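Local atomic coordinates of possible TctC subunit of the Tripartite Tricarboxylate Transport(TTT) Family (Rhodopseudomonas palustris, PDB entry 6HKE), a protein that binds malate as a periplasmic binding protein and probably delivers it to a tripartite tricarboxylate transporter. Residues Pro14-Ala25 and Leu45-Leu55. The protein carries 2 engineered substitutions. Sequence-based numbering, arbitrary orientation.
With MLT (D-malate), chain D; LMR ((2S)-2-hydroxybutanedioic acid), chain E.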
ATOM      1  N   PRO A  14      17.435 -20.857  -2.304  1.00 30.75           N
ATOM      2  CA  PRO A  14      18.187 -20.043  -3.263  1.00 30.37           C
ATOM      3  C   PRO A  14      19.649 -20.485  -3.404  1.00 30.91           C
ATOM      4  O   PRO A  14      20.121 -21.145  -2.520  1.00 33.85           O
ATOM      5  CB  PRO A  14      18.095 -18.632  -2.663  1.00 29.51           C
ATOM      6  CG  PRO A  14      17.921 -18.863  -1.178  1.00 30.32           C
ATOM      7  CD  PRO A  14      17.138 -20.150  -1.049  1.00 30.52           C
ATOM      8  N   VAL A  15      20.293 -20.104  -4.512  1.00 35.11           N
ATOM      9  CA  VAL A  15      21.742 -20.311  -4.835  1.00 38.05           C
ATOM     10  C   VAL A  15      22.527 -19.007  -4.627  1.00 35.98           C
ATOM     11  O   VAL A  15      23.768 -19.024  -4.726  1.00 35.48           O
ATOM     12  CB  VAL A  15      21.892 -20.822  -6.279  1.00 40.49           C
ATOM     13  CG1 VAL A  15      23.339 -20.809  -6.751  1.00 45.74           C
ATOM     14  CG2 VAL A  15      21.284 -22.211  -6.435  1.00 41.20           C
ATOM     15  N   ARG A  16      21.845 -17.901  -4.353  1.00 34.55           N
ATOM     16  CA  ARG A  16      22.505 -16.576  -4.232  1.00 32.94           C
ATOM     17  C   ARG A  16      21.521 -15.586  -3.621  1.00 31.64           C
ATOM     18  O   ARG A  16      20.374 -15.986  -3.358  1.00 28.75           O
ATOM     19  CB  ARG A  16      22.966 -16.076  -5.609  1.00 33.80           C
ATOM     20  CG  ARG A  16      21.828 -15.812  -6.584  1.00 32.35           C
ATOM     21  CD  ARG A  16      22.284 -15.704  -8.014  1.00 34.04           C
ATOM     22  NE  ARG A  16      21.185 -15.130  -8.770  1.00 36.07           N
ATOM     23  CZ  ARG A  16      20.319 -15.797  -9.530  1.00 36.16           C
ATOM     24  NH1 ARG A  16      20.419 -17.107  -9.677  1.00 37.02           N
ATOM     25  NH2 ARG A  16      19.342 -15.137 -10.139  1.00 37.08           N
ATOM     26  N   THR A  17      21.951 -14.335  -3.473  1.00 29.57           N
ATOM     27  CA  THR A  17      21.143 -13.238  -2.895  1.00 31.32           C
ATOM     28  C   THR A  17      19.818 -13.151  -3.650  1.00 32.17           C
ATOM     29  O   THR A  17      19.838 -13.174  -4.891  1.00 34.93           O
ATOM     30  CB  THR A  17      21.926 -11.927  -2.916  1.00 30.07           C
ATOM     31  OG1 THR A  17      23.075 -12.155  -2.108  1.00 29.04           O
ATOM     32  CG2 THR A  17      21.139 -10.754  -2.386  1.00 31.31           C
ATOM     33  N   VAL A  18      18.700 -13.127  -2.925  1.00 31.69           N
ATOM     34  CA  VAL A  18      17.357 -12.907  -3.528  1.00 29.90           C
ATOM     35  C   VAL A  18      17.128 -11.395  -3.601  1.00 28.80           C
ATOM     36  O   VAL A  18      17.398 -10.712  -2.598  1.00 29.92           O
ATOM     37  CB  VAL A  18      16.254 -13.620  -2.737  1.00 30.48           C
ATOM     38  CG1 VAL A  18      14.876 -13.295  -3.294  1.00 30.65           C
ATOM     39  CG2 VAL A  18      16.490 -15.122  -2.683  1.00 29.42           C
ATOM     40  N   THR A  19      16.696 -10.896  -4.761  1.00 26.20           N
ATOM     41  CA  THR A  19      16.280  -9.489  -4.960  1.00 24.67           C
ATOM     42  C   THR A  19      14.760  -9.397  -4.768  1.00 24.69           C
ATOM     43  O   THR A  19      14.006 -10.136  -5.431  1.00 23.11           O
ATOM     44  CB  THR A  19      16.782  -8.958  -6.304  1.00 25.50           C
ATOM     45  OG1 THR A  19      18.210  -8.948  -6.219  1.00 25.92           O
ATOM     46  CG2 THR A  19      16.278  -7.565  -6.617  1.00 26.60           C
ATOM     47  N   VAL A  20      14.339  -8.558  -3.824  1.00 23.66           N
ATOM     48  CA  VAL A  20      12.921  -8.182  -3.603  1.00 21.30           C
ATOM     49  C   VAL A  20      12.839  -6.718  -4.005  1.00 21.45           C
ATOM     50  O   VAL A  20      13.506  -5.871  -3.381  1.00 19.14           O
ATOM     51  CB  VAL A  20      12.456  -8.417  -2.157  1.00 20.47           C
ATOM     52  CG1 VAL A  20      11.062  -7.846  -1.929  1.00 20.25           C
ATOM     53  CG2 VAL A  20      12.519  -9.898  -1.783  1.00 21.76           C
ATOM     54  N   VAL A  21      12.104  -6.483  -5.075  1.00 22.41           N
ATOM     55  CA  VAL A  21      11.932  -5.155  -5.693  1.00 22.36           C
ATOM     56  C   VAL A  21      10.713  -4.509  -5.043  1.00 22.20           C
ATOM     57  O   VAL A  21       9.677  -5.184  -4.936  1.00 20.49           O
ATOM     58  CB  VAL A  21      11.795  -5.303  -7.216  1.00 22.11           C
ATOM     59  CG1 VAL A  21      11.627  -3.946  -7.872  1.00 24.73           C
ATOM     60  CG2 VAL A  21      13.002  -6.013  -7.795  1.00 24.31           C
ATOM     61  N   VAL A  22      10.873  -3.250  -4.638  1.00 23.40           N
ATOM     62  CA  VAL A  22       9.828  -2.359  -4.072  1.00 23.92           C
ATOM     63  C   VAL A  22       9.614  -1.209  -5.056  1.00 24.11           C
ATOM     64  O   VAL A  22      10.585  -0.567  -5.469  1.00 22.70           O
ATOM     65  CB  VAL A  22      10.237  -1.861  -2.669  1.00 25.53           C
ATOM     66  CG1 VAL A  22       9.367  -0.715  -2.207  1.00 23.29           C
ATOM     67  CG2 VAL A  22      10.211  -2.993  -1.636  1.00 26.82           C
ATOM     68  N   PRO A  23       8.355  -0.951  -5.499  1.00 24.07           N
ATOM     69  CA  PRO A  23       8.072   0.074  -6.512  1.00 24.38           C
ATOM     70  C   PRO A  23       8.225   1.532  -6.044  1.00 23.94           C
ATOM     71  O   PRO A  23       8.136   2.440  -6.876  1.00 22.43           O
ATOM     72  CB  PRO A  23       6.589  -0.113  -6.874  1.00 23.56           C
ATOM     73  CG  PRO A  23       6.181  -1.430  -6.261  1.00 23.70           C
ATOM     74  CD  PRO A  23       7.150  -1.707  -5.131  1.00 22.99           C
ATOM     75  N   PHE A  24       8.398   1.735  -4.733  1.00 22.34           N
ATOM     76  CA  PHE A  24       8.291   3.069  -4.098  1.00 21.67           C
ATOM     77  C   PHE A  24       9.556   3.433  -3.326  1.00 20.99           C
ATOM     78  O   PHE A  24      10.368   2.572  -2.968  1.00 21.85           O
ATOM     79  CB  PHE A  24       7.042   3.092  -3.226  1.00 20.29           C
ATOM     80  CG  PHE A  24       5.801   2.870  -4.044  1.00 19.61           C
ATOM     81  CD1 PHE A  24       5.330   3.865  -4.878  1.00 19.44           C
ATOM     82  CD2 PHE A  24       5.144   1.651  -4.028  1.00 19.01           C
ATOM     83  CE1 PHE A  24       4.205   3.654  -5.663  1.00 19.21           C
ATOM     84  CE2 PHE A  24       4.017   1.448  -4.808  1.00 19.20           C
ATOM     85  CZ  PHE A  24       3.552   2.450  -5.625  1.00 18.95           C
ATOM     86  N   ALA A  25       9.684   4.722  -3.071  1.00 22.96           N
ATOM     87  CA  ALA A  25      10.857   5.357  -2.427  1.00 24.23           C
ATOM     88  C   ALA A  25      11.064   4.758  -1.036  1.00 25.28           C
ATOM     89  O   ALA A  25      10.053   4.388  -0.358  1.00 23.19           O
ATOM     90  CB  ALA A  25      10.664   6.849  -2.373  1.00 25.22           C
ATOM     91  N   LEU A  45      15.632 -19.050   4.293  1.00 22.18           N
ATOM     92  CA  LEU A  45      16.148 -19.273   2.920  1.00 22.01           C
ATOM     93  C   LEU A  45      17.627 -19.687   2.945  1.00 22.16           C
ATOM     94  O   LEU A  45      18.014 -20.397   2.020  1.00 23.79           O
ATOM     95  CB  LEU A  45      15.928 -18.002   2.091  1.00 21.75           C
ATOM     96  CG  LEU A  45      14.473 -17.576   1.945  1.00 21.46           C
ATOM     97  CD1 LEU A  45      14.387 -16.350   1.073  1.00 22.38           C
ATOM     98  CD2 LEU A  45      13.615 -18.708   1.381  1.00 21.52           C
ATOM     99  N   GLY A  46      18.425 -19.218   3.907  1.00 23.27           N
ATOM    100  CA  GLY A  46      19.870 -19.518   3.994  1.00 23.41           C
ATOM    101  C   GLY A  46      20.696 -18.606   3.099  1.00 24.99           C
ATOM    102  O   GLY A  46      21.922 -18.802   3.008  1.00 26.08           O
ATOM    103  N   GLN A  47      20.064 -17.608   2.488  1.00 25.14           N
ATOM    104  CA  GLN A  47      20.745 -16.588   1.653  1.00 26.76           C
ATOM    105  C   GLN A  47      20.217 -15.214   2.052  1.00 23.81           C
ATOM    106  O   GLN A  47      19.067 -15.064   2.447  1.00 23.89           O
ATOM    107  CB  GLN A  47      20.534 -16.877   0.159  1.00 28.14           C
ATOM    108  CG  GLN A  47      21.314 -18.082  -0.360  1.00 30.18           C
ATOM    109  CD  GLN A  47      22.804 -17.861  -0.497  1.00 32.18           C
ATOM    110  OE1 GLN A  47      23.294 -16.736  -0.577  1.00 34.64           O
ATOM    111  NE2 GLN A  47      23.548 -18.953  -0.537  1.00 33.48           N
ATOM    112  N   PRO A  48      21.030 -14.147   1.944  1.00 24.69           N
ATOM    113  CA  PRO A  48      20.540 -12.809   2.245  1.00 25.30           C
ATOM    114  C   PRO A  48      19.511 -12.341   1.200  1.00 26.55           C
ATOM    115  O   PRO A  48      19.450 -12.880   0.086  1.00 27.40           O
ATOM    116  CB  PRO A  48      21.822 -11.979   2.269  1.00 25.31           C
ATOM    117  CG  PRO A  48      22.729 -12.682   1.312  1.00 25.05           C
ATOM    118  CD  PRO A  48      22.420 -14.154   1.474  1.00 24.90           C
ATOM    119  N   ILE A  49      18.681 -11.378   1.592  1.00 25.47           N
ATOM    120  CA  ILE A  49      17.673 -10.771   0.689  1.00 26.35           C
ATOM    121  C   ILE A  49      18.049  -9.308   0.497  1.00 27.39           C
ATOM    122  O   ILE A  49      18.303  -8.621   1.492  1.00 28.44           O
ATOM    123  CB  ILE A  49      16.244 -10.970   1.211  1.00 27.38           C
ATOM    124  CG1 ILE A  49      15.877 -12.456   1.204  1.00 29.83           C
ATOM    125  CG2 ILE A  49      15.280 -10.155   0.381  1.00 29.41           C
ATOM    126  CD1 ILE A  49      14.628 -12.802   1.968  1.00 30.16           C
ATOM    127  N   GLU A  50      18.154  -8.897  -0.759  1.00 28.87           N
ATOM    128  CA  GLU A  50      18.514  -7.523  -1.180  1.00 32.95           C
ATOM    129  C   GLU A  50      17.209  -6.805  -1.535  1.00 30.45           C
ATOM    130  O   GLU A  50      16.411  -7.388  -2.271  1.00 28.86           O
ATOM    131  CB  GLU A  50      19.482  -7.652  -2.358  1.00 38.53           C
ATOM    132  CG  GLU A  50      19.976  -6.356  -2.957  1.00 43.49           C
ATOM    133  CD  GLU A  50      20.547  -6.586  -4.349  1.00 51.07           C
ATOM    134  OE1 GLU A  50      21.776  -6.417  -4.524  1.00 57.59           O
ATOM    135  OE2 GLU A  50      19.760  -6.959  -5.252  1.00 52.83           O
ATOM    136  N   ILE A  51      16.985  -5.606  -1.008  1.00 30.45           N
ATOM    137  CA  ILE A  51      15.798  -4.773  -1.358  1.00 29.61           C
ATOM    138  C   ILE A  51      16.243  -3.775  -2.425  1.00 28.97           C
ATOM    139  O   ILE A  51      17.207  -3.082  -2.179  1.00 26.71           O
ATOM    140  CB  ILE A  51      15.210  -4.072  -0.125  1.00 28.48           C
ATOM    141  CG1 ILE A  51      14.612  -5.078   0.863  1.00 29.93           C
ATOM    142  CG2 ILE A  51      14.193  -3.019  -0.553  1.00 27.61           C
ATOM    143  CD1 ILE A  51      13.180  -5.512   0.542  1.00 29.35           C
ATOM    144  N   GLU A  52      15.581  -3.761  -3.580  1.00 29.35           N
ATOM    145  CA  GLU A  52      15.838  -2.802  -4.682  1.00 29.45           C
ATOM    146  C   GLU A  52      14.588  -1.922  -4.808  1.00 30.50           C
ATOM    147  O   GLU A  52      13.460  -2.485  -4.997  1.00 29.63           O
ATOM    148  CB  GLU A  52      16.165  -3.572  -5.963  1.00 30.95           C
ATOM    149  CG  GLU A  52      16.877  -2.733  -7.004  1.00 33.76           C
ATOM    150  CD  GLU A  52      16.893  -3.342  -8.394  1.00 35.26           C
ATOM    151  OE1 GLU A  52      16.882  -2.571  -9.373  1.00 38.59           O
ATOM    152  OE2 GLU A  52      16.913  -4.585  -8.498  1.00 39.80           O
ATOM    153  N   ASN A  53      14.753  -0.613  -4.609  1.00 28.11           N
ATOM    154  CA  ASN A  53      13.667   0.385  -4.748  1.00 26.22           C
ATOM    155  C   ASN A  53      13.739   0.851  -6.194  1.00 26.89           C
ATOM    156  O   ASN A  53      14.801   1.321  -6.601  1.00 27.51           O
ATOM    157  CB  ASN A  53      13.778   1.525  -3.742  1.00 25.69           C
ATOM    158  CG  ASN A  53      13.669   1.057  -2.306  1.00 26.65           C
ATOM    159  OD1 ASN A  53      14.661   0.678  -1.685  1.00 24.07           O
ATOM    160  ND2 ASN A  53      12.464   1.087  -1.767  1.00 26.71           N
ATOM    161  N   MET A  54      12.688   0.588  -6.961  1.00 25.44           N
ATOM    162  CA  MET A  54      12.674   0.808  -8.422  1.00 26.47           C
ATOM    163  C   MET A  54      11.471   1.687  -8.745  1.00 25.59           C
ATOM    164  O   MET A  54      10.330   1.170  -8.757  1.00 25.57           O
ATOM    165  CB  MET A  54      12.612  -0.512  -9.191  1.00 27.78           C
ATOM    166  CG  MET A  54      12.827  -0.334 -10.692  1.00 31.33           C
ATOM    167  SD  MET A  54      12.695  -1.902 -11.576  1.00 36.90           S
ATOM    168  CE  MET A  54      14.113  -2.751 -10.874  1.00 38.64           C
ATOM    169  N   LEU A  55      11.737   2.967  -8.994  1.00 23.97           N
ATOM    170  CA  LEU A  55      10.693   4.003  -9.147  1.00 24.24           C
ATOM    171  C   LEU A  55      10.357   4.130 -10.620  1.00 25.48           C
ATOM    172  O   LEU A  55      11.257   3.910 -11.451  1.00 26.86           O
ATOM    173  CB  LEU A  55      11.213   5.331  -8.610  1.00 22.59           C
ATOM    174  CG  LEU A  55      11.956   5.219  -7.290  1.00 22.88           C
ATOM    175  CD1 LEU A  55      12.415   6.586  -6.817  1.00 22.96           C
ATOM    176  CD2 LEU A  55      11.089   4.511  -6.259  1.00 22.07           C
TER
HETATM  177  C1  MLT D 401       1.391   3.732  -2.347  0.50 25.58           C
HETATM  178  O1  MLT D 401       0.742   2.869  -2.976  0.50 27.17           O
HETATM  179  O2  MLT D 401       0.885   4.850  -2.098  0.50 27.40           O
HETATM  180  C2  MLT D 401       2.810   3.411  -1.934  0.50 24.87           C
HETATM  181  O3  MLT D 401       3.015   2.161  -1.245  0.50 24.46           O
HETATM  182  C3  MLT D 401       3.350   4.416  -0.961  0.50 25.36           C
HETATM  183  C4  MLT D 401       4.763   3.949  -0.727  0.50 25.30           C
HETATM  184  O4  MLT D 401       4.979   2.757  -0.375  0.50 23.34           O
HETATM  185  O5  MLT D 401       5.657   4.794  -0.942  0.50 25.36           O
HETATM  186  C1  LMR E 402       1.239   3.974  -2.194  0.50 21.59           C
HETATM  187  O1A LMR E 402       1.212   3.160  -3.131  0.50 22.44           O
HETATM  188  O1B LMR E 402       0.372   4.867  -2.001  0.50 21.49           O
HETATM  189  C2  LMR E 402       2.403   3.864  -1.197  0.50 21.68           C
HETATM  190  O2  LMR E 402       2.616   2.555  -0.681  0.50 21.27           O
HETATM  191  C3  LMR E 402       3.736   4.329  -1.791  0.50 22.34           C
HETATM  192  C4  LMR E 402       4.825   3.900  -0.823  0.50 22.43           C
HETATM  193  O4A LMR E 402       5.466   4.794  -0.240  0.50 23.07           O
HETATM  194  O4B LMR E 402       5.000   2.673  -0.622  0.50 20.64           O
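Val20 and Ile51 pair in register on two parallel strands, 18-22 and 49-53, whose backbone bonds run from Val18 N to Pro48 O up to Met54 N to Val22 O. On their shared face, Val20 CG2 drops against Ile49 CG2 at 3.5 Å while Val20 CG1 lies alongside Ile51 CD1 at 4.0 Å, so one valine fills the notch between two isoleucines. Beta-branched residues suit such strands, being broad close to the backbone. Asn53 closes this row; with CG anti to its carbonyl carbon (chi1 -62°), the short amide rises off the sheet to where ND2 gives Phe24 O a fairly straight bond of 2.8 Å. On the other face, Thr19 suits its place doubly: OG1 donates to Glu50 OE2 at 2.7 Å, on the anti side and 31° out of the carboxylate plane, while its methyl packs toward Glu52. Beyond it, Val21 CG1 nestles against Met54 CB at 3.8 Å. Before strand 18-22, the compact Pro14 ring lies across Leu45 CB and slides past Gln47. Past the strand end, the flat Phe24 ring backs onto Pro23 and offers its other face to malate, with D-malate C2 over its centre; an alanine here would probably strip the ligand of this wall and open a gap. Helix 29-45 completes the right-handed beta-alpha-beta crossover and covers Ile49, Ile51 and Val22, helix 61-67 packs on Val21 and Met54, and strand 75-80 flanks strand 18-22.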